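Local coordinates for MmoQ Response regulator (Methylococcus capsulatus, PDB 3LJX), which probably belongs to a diguanylate cyclase that makes cyclic di-GMP from GTP, this fragment carrying its HDOD domain, at residues I25-L39 with L80-L92. Numbering follows the deposited sequence.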
loop_
_atom_site.group_PDB
_atom_site.type_symbol
_atom_site.label_atom_id
_atom_site.label_comp_id
_atom_site.label_asym_id
_atom_site.label_seq_id
_atom_site.Cartn_x
_atom_site.Cartn_y
_atom_site.Cartn_z
ATOM N N ILE A 25 15.870 4.184 8.049
ATOM C CA ILE A 25 15.387 3.019 8.771
ATOM C C ILE A 25 16.580 2.300 9.398
ATOM O O ILE A 25 16.552 1.956 10.587
ATOM C CB ILE A 25 14.569 2.063 7.861
ATOM C CG1 ILE A 25 13.179 2.647 7.582
ATOM C CG2 ILE A 25 14.420 0.703 8.521
ATOM C CD1 ILE A 25 12.438 1.955 6.451
ATOM N N LEU A 26 17.630 2.094 8.605
ATOM C CA LEU A 26 18.849 1.443 9.092
ATOM C C LEU A 26 19.468 2.214 10.254
ATOM O O LEU A 26 19.862 1.626 11.261
ATOM C CB LEU A 26 19.873 1.283 7.970
ATOM C CG LEU A 26 19.547 0.167 6.977
ATOM C CD1 LEU A 26 20.460 0.240 5.767
ATOM C CD2 LEU A 26 19.638 -1.206 7.652
ATOM N N ASN A 27 19.544 3.531 10.111
ATOM C CA ASN A 27 20.070 4.376 11.170
ATOM C C ASN A 27 19.347 4.129 12.484
ATOM O O ASN A 27 19.966 3.886 13.514
ATOM C CB ASN A 27 19.951 5.844 10.786
ATOM C CG ASN A 27 20.380 6.766 11.905
ATOM O OD1 ASN A 27 19.544 7.329 12.620
ATOM N ND2 ASN A 27 21.694 6.916 12.079
ATOM N N LEU A 28 18.023 4.183 12.437
ATOM C CA LEU A 28 17.188 3.936 13.612
ATOM C C LEU A 28 17.316 2.492 14.120
ATOM O O LEU A 28 17.383 2.243 15.324
ATOM C CB LEU A 28 15.730 4.243 13.278
ATOM C CG LEU A 28 14.832 4.510 14.468
ATOM C CD1 LEU A 28 15.396 5.682 15.273
ATOM C CD2 LEU A 28 13.399 4.792 13.992
ATOM N N ALA A 29 17.343 1.538 13.197
ATOM C CA ALA A 29 17.428 0.138 13.576
ATOM C C ALA A 29 18.748 -0.169 14.302
ATOM O O ALA A 29 18.801 -1.047 15.166
ATOM C CB ALA A 29 17.246 -0.762 12.348
ATOM N N GLN A 30 19.803 0.561 13.951
ATOM C CA GLN A 30 21.114 0.369 14.571
ATOM C C GLN A 30 21.277 1.239 15.801
ATOM O O GLN A 30 22.302 1.190 16.469
ATOM C CB GLN A 30 22.227 0.688 13.585
ATOM C CG GLN A 30 22.341 -0.310 12.472
ATOM C CD GLN A 30 23.052 0.261 11.255
ATOM O OE1 GLN A 30 23.291 -0.451 10.282
ATOM N NE2 GLN A 30 23.389 1.544 11.301
ATOM N N ARG A 31 20.270 2.053 16.091
ATOM C CA ARG A 31 20.366 2.930 17.236
ATOM C C ARG A 31 20.230 2.093 18.497
ATOM O O ARG A 31 19.347 1.243 18.600
ATOM C CB ARG A 31 19.317 4.037 17.171
ATOM C CG ARG A 31 19.801 5.342 17.785
ATOM C CD ARG A 31 19.127 6.565 17.169
ATOM N NE ARG A 31 17.705 6.659 17.490
ATOM C CZ ARG A 31 17.177 6.436 18.693
ATOM N NH1 ARG A 31 17.946 6.098 19.722
ATOM N NH2 ARG A 31 15.868 6.554 18.865
ATOM N N GLU A 32 21.130 2.329 19.445
ATOM C CA GLU A 32 21.176 1.564 20.682
ATOM C C GLU A 32 19.786 1.428 21.290
ATOM O O GLU A 32 19.306 0.315 21.524
ATOM C CB GLU A 32 22.119 2.242 21.681
ATOM C CG GLU A 32 22.511 1.387 22.884
ATOM C CD GLU A 32 23.716 0.496 22.612
ATOM O OE1 GLU A 32 23.830 -0.040 21.487
ATOM O OE2 GLU A 32 24.547 0.331 23.534
ATOM N N ASP A 33 19.135 2.563 21.524
ATOM C CA ASP A 33 17.859 2.566 22.228
ATOM C C ASP A 33 16.727 3.222 21.437
ATOM O O ASP A 33 16.440 4.405 21.607
ATOM C CB ASP A 33 18.014 3.231 23.598
ATOM C CG ASP A 33 18.933 2.449 24.524
ATOM O OD1 ASP A 33 19.995 2.990 24.906
ATOM O OD2 ASP A 33 18.599 1.291 24.862
ATOM N N VAL A 34 16.088 2.435 20.578
ATOM C CA VAL A 34 14.948 2.899 19.796
ATOM C C VAL A 34 13.660 2.273 20.309
ATOM O O VAL A 34 13.648 1.096 20.672
ATOM C CB VAL A 34 15.098 2.528 18.312
ATOM C CG1 VAL A 34 16.034 3.490 17.635
ATOM C CG2 VAL A 34 15.593 1.086 18.165
ATOM N N THR A 35 12.581 3.053 20.330
ATOM C CA THR A 35 11.278 2.547 20.756
ATOM C C THR A 35 10.609 1.728 19.648
ATOM O O THR A 35 10.911 1.892 18.465
ATOM C CB THR A 35 10.320 3.693 21.142
ATOM O OG1 THR A 35 10.198 4.601 20.039
ATOM C CG2 THR A 35 10.834 4.452 22.361
ATOM N N ALA A 36 9.696 0.849 20.046
ATOM C CA ALA A 36 8.841 0.149 19.098
ATOM C C ALA A 36 8.129 1.176 18.237
ATOM O O ALA A 36 8.062 1.048 17.007
ATOM C CB ALA A 36 7.829 -0.702 19.842
ATOM N N GLU A 37 7.613 2.205 18.902
ATOM C CA GLU A 37 6.797 3.229 18.268
ATOM C C GLU A 37 7.554 4.019 17.203
ATOM O O GLU A 37 7.040 4.228 16.103
ATOM C CB GLU A 37 6.212 4.175 19.322
ATOM C CG GLU A 37 5.135 3.542 20.210
ATOM C CD GLU A 37 5.678 2.468 21.166
ATOM O OE1 GLU A 37 6.881 2.513 21.523
ATOM O OE2 GLU A 37 4.885 1.582 21.568
ATOM N N ALA A 38 8.767 4.464 17.525
ATOM C CA ALA A 38 9.535 5.272 16.579
ATOM C C ALA A 38 9.913 4.438 15.368
ATOM O O ALA A 38 9.907 4.919 14.240
ATOM C CB ALA A 38 10.785 5.837 17.237
ATOM N N LEU A 39 10.247 3.178 15.614
ATOM C CA LEU A 39 10.659 2.288 14.549
ATOM C C LEU A 39 9.478 1.991 13.608
ATOM O O LEU A 39 9.620 2.055 12.387
ATOM C CB LEU A 39 11.206 0.989 15.134
ATOM C CG LEU A 39 11.831 0.102 14.062
ATOM C CD1 LEU A 39 12.900 0.897 13.317
ATOM C CD2 LEU A 39 12.396 -1.176 14.662
ATOM N N LEU A 80 9.886 -6.861 19.144
ATOM C CA LEU A 80 10.749 -5.852 18.520
ATOM C C LEU A 80 12.045 -6.429 17.908
ATOM O O LEU A 80 12.472 -5.995 16.835
ATOM C CB LEU A 80 11.087 -4.730 19.518
ATOM C CG LEU A 80 12.152 -3.705 19.078
ATOM C CD1 LEU A 80 11.823 -3.054 17.739
ATOM C CD2 LEU A 80 12.319 -2.634 20.124
ATOM N N PRO A 81 12.687 -7.399 18.590
ATOM C CA PRO A 81 13.914 -7.955 17.996
ATOM C C PRO A 81 13.688 -8.562 16.600
ATOM O O PRO A 81 14.487 -8.300 15.682
ATOM C CB PRO A 81 14.337 -9.036 19.000
ATOM C CG PRO A 81 13.776 -8.551 20.331
ATOM C CD PRO A 81 12.462 -7.876 19.972
ATOM N N ALA A 82 12.626 -9.356 16.430
ATOM C CA ALA A 82 12.372 -9.957 15.123
ATOM C C ALA A 82 12.106 -8.880 14.069
ATOM O O ALA A 82 12.660 -8.929 12.974
ATOM C CB ALA A 82 11.216 -10.952 15.188
ATOM N N VAL A 83 11.280 -7.891 14.405
ATOM C CA VAL A 83 10.970 -6.848 13.445
ATOM C C VAL A 83 12.238 -6.063 13.112
ATOM O O VAL A 83 12.458 -5.671 11.956
ATOM C CB VAL A 83 9.850 -5.921 13.952
ATOM C CG1 VAL A 83 9.808 -4.624 13.145
ATOM C CG2 VAL A 83 8.508 -6.662 13.914
ATOM N N ARG A 84 13.083 -5.859 14.120
ATOM C CA ARG A 84 14.345 -5.156 13.914
ATOM C C ARG A 84 15.230 -5.874 12.885
ATOM O O ARG A 84 15.850 -5.235 12.025
ATOM C CB ARG A 84 15.093 -4.974 15.232
ATOM C CG ARG A 84 16.314 -4.082 15.101
ATOM C CD ARG A 84 17.304 -4.324 16.222
ATOM N NE ARG A 84 17.289 -3.252 17.203
ATOM C CZ ARG A 84 16.734 -3.354 18.403
ATOM N NH1 ARG A 84 16.150 -4.496 18.773
ATOM N NH2 ARG A 84 16.772 -2.315 19.232
ATOM N N GLN A 85 15.271 -7.201 12.956
ATOM C CA GLN A 85 15.993 -7.995 11.959
ATOM C C GLN A 85 15.578 -7.640 10.521
ATOM O O GLN A 85 16.423 -7.550 9.630
ATOM C CB GLN A 85 15.789 -9.495 12.211
ATOM C CG GLN A 85 16.476 -10.006 13.474
ATOM C CD GLN A 85 17.981 -10.021 13.334
ATOM O OE1 GLN A 85 18.510 -10.516 12.336
ATOM N NE2 GLN A 85 18.684 -9.480 14.330
ATOM N N PHE A 86 14.278 -7.459 10.288
ATOM C CA PHE A 86 13.807 -7.128 8.949
ATOM C C PHE A 86 14.288 -5.740 8.557
ATOM O O PHE A 86 14.696 -5.506 7.406
ATOM C CB PHE A 86 12.282 -7.214 8.870
ATOM C CG PHE A 86 11.781 -8.613 8.702
ATOM C CD1 PHE A 86 11.662 -9.169 7.440
ATOM C CD2 PHE A 86 11.465 -9.390 9.807
ATOM C CE1 PHE A 86 11.214 -10.476 7.276
ATOM C CE2 PHE A 86 11.023 -10.701 9.656
ATOM C CZ PHE A 86 10.899 -11.246 8.388
ATOM N N ALA A 87 14.243 -4.821 9.521
ATOM C CA ALA A 87 14.758 -3.465 9.310
ATOM C C ALA A 87 16.265 -3.441 9.000
ATOM O O ALA A 87 16.705 -2.729 8.093
ATOM C CB ALA A 87 14.428 -2.571 10.495
ATOM N N LEU A 88 17.049 -4.235 9.728
ATOM C CA LEU A 88 18.491 -4.297 9.487
ATOM C C LEU A 88 18.782 -5.005 8.178
ATOM O O LEU A 88 19.887 -4.906 7.651
ATOM C CB LEU A 88 19.210 -5.041 10.615
ATOM C CG LEU A 88 19.155 -4.433 12.016
ATOM C CD1 LEU A 88 19.590 -5.462 13.051
ATOM C CD2 LEU A 88 20.000 -3.170 12.101
ATOM N N SER A 89 17.808 -5.736 7.648
ATOM C CA SER A 89 18.075 -6.503 6.431
ATOM C C SER A 89 18.241 -5.589 5.220
ATOM O O SER A 89 18.816 -5.991 4.218
ATOM C CB SER A 89 16.997 -7.560 6.169
ATOM O OG SER A 89 15.823 -6.955 5.665
ATOM N N LEU A 90 17.748 -4.356 5.310
ATOM C CA LEU A 90 17.913 -3.415 4.202
ATOM C C LEU A 90 19.398 -3.184 3.886
ATOM O O LEU A 90 19.751 -2.892 2.742
ATOM C CB LEU A 90 17.203 -2.085 4.483
ATOM C CG LEU A 90 15.700 -2.154 4.748
ATOM C CD1 LEU A 90 15.198 -0.789 5.136
ATOM C CD2 LEU A 90 14.933 -2.706 3.547
ATOM N N SER A 91 20.256 -3.318 4.899
ATOM C CA SER A 91 21.708 -3.295 4.699
ATOM C C SER A 91 22.070 -3.960 3.379
ATOM O O SER A 91 22.842 -3.415 2.588
ATOM C CB SER A 91 22.432 -4.028 5.835
ATOM O OG SER A 91 22.273 -3.368 7.079
ATOM N N LEU A 92 21.510 -5.148 3.160
ATOM C CA LEU A 92 21.686 -5.892 1.916
ATOM C C LEU A 92 21.187 -5.099 0.704
ATOM O O LEU A 92 21.164 -5.606 -0.422
ATOM C CB LEU A 92 20.951 -7.233 2.000
ATOM C CG LEU A 92 21.462 -8.227 3.046
ATOM C CD1 LEU A 92 20.333 -9.107 3.603
ATOM C CD2 LEU A 92 22.596 -9.068 2.466
#
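Leu26 pushes its CD2 methyl into a hollow in the last turns of 80-92. Leu26 CD2 lies 3.3 Å from Ala87 O, with Leu90 CB and Ser91 OG forming the rest of the hollow. That hydroxyl is turned back onto Leu88 O, which also accepts from Ser91 N. With an alanine in place of Leu26, the hollow would probably lose its filling and Leu90 and Ser91 part of their cover. One turn on, two small residues meet: Ala29 CB lies 3.8 Å from Ala87 CB. With chi1 of Ile25 at -75°, CG1 stands beside the backbone N and CG2 anti to it, fitting between Ala87 CB and Leu90 CD1. Leu88 CD2 rests against both Ala29 CB and Gln30 CG. Arg84 bends at chi3 to reach the C-terminal end of helix 19-29. Its NE gives Ala29 O a weak hydrogen bond of 3.4 Å in the guanidinium plane, and NH2 lies against Val34 CG2. Beyond the loop, Leu39 CD2 meets Leu80 CD1 at 3.7 Å. Segment 25-29 crosses helix 80-88 at -141°, roughly antiparallel, within the all-helical HDOD domain. Helix 36-43 packs against both, Leu42 touching Ile25 and Ile43 touching Ala87, while Phe86 packs on helix 47-58.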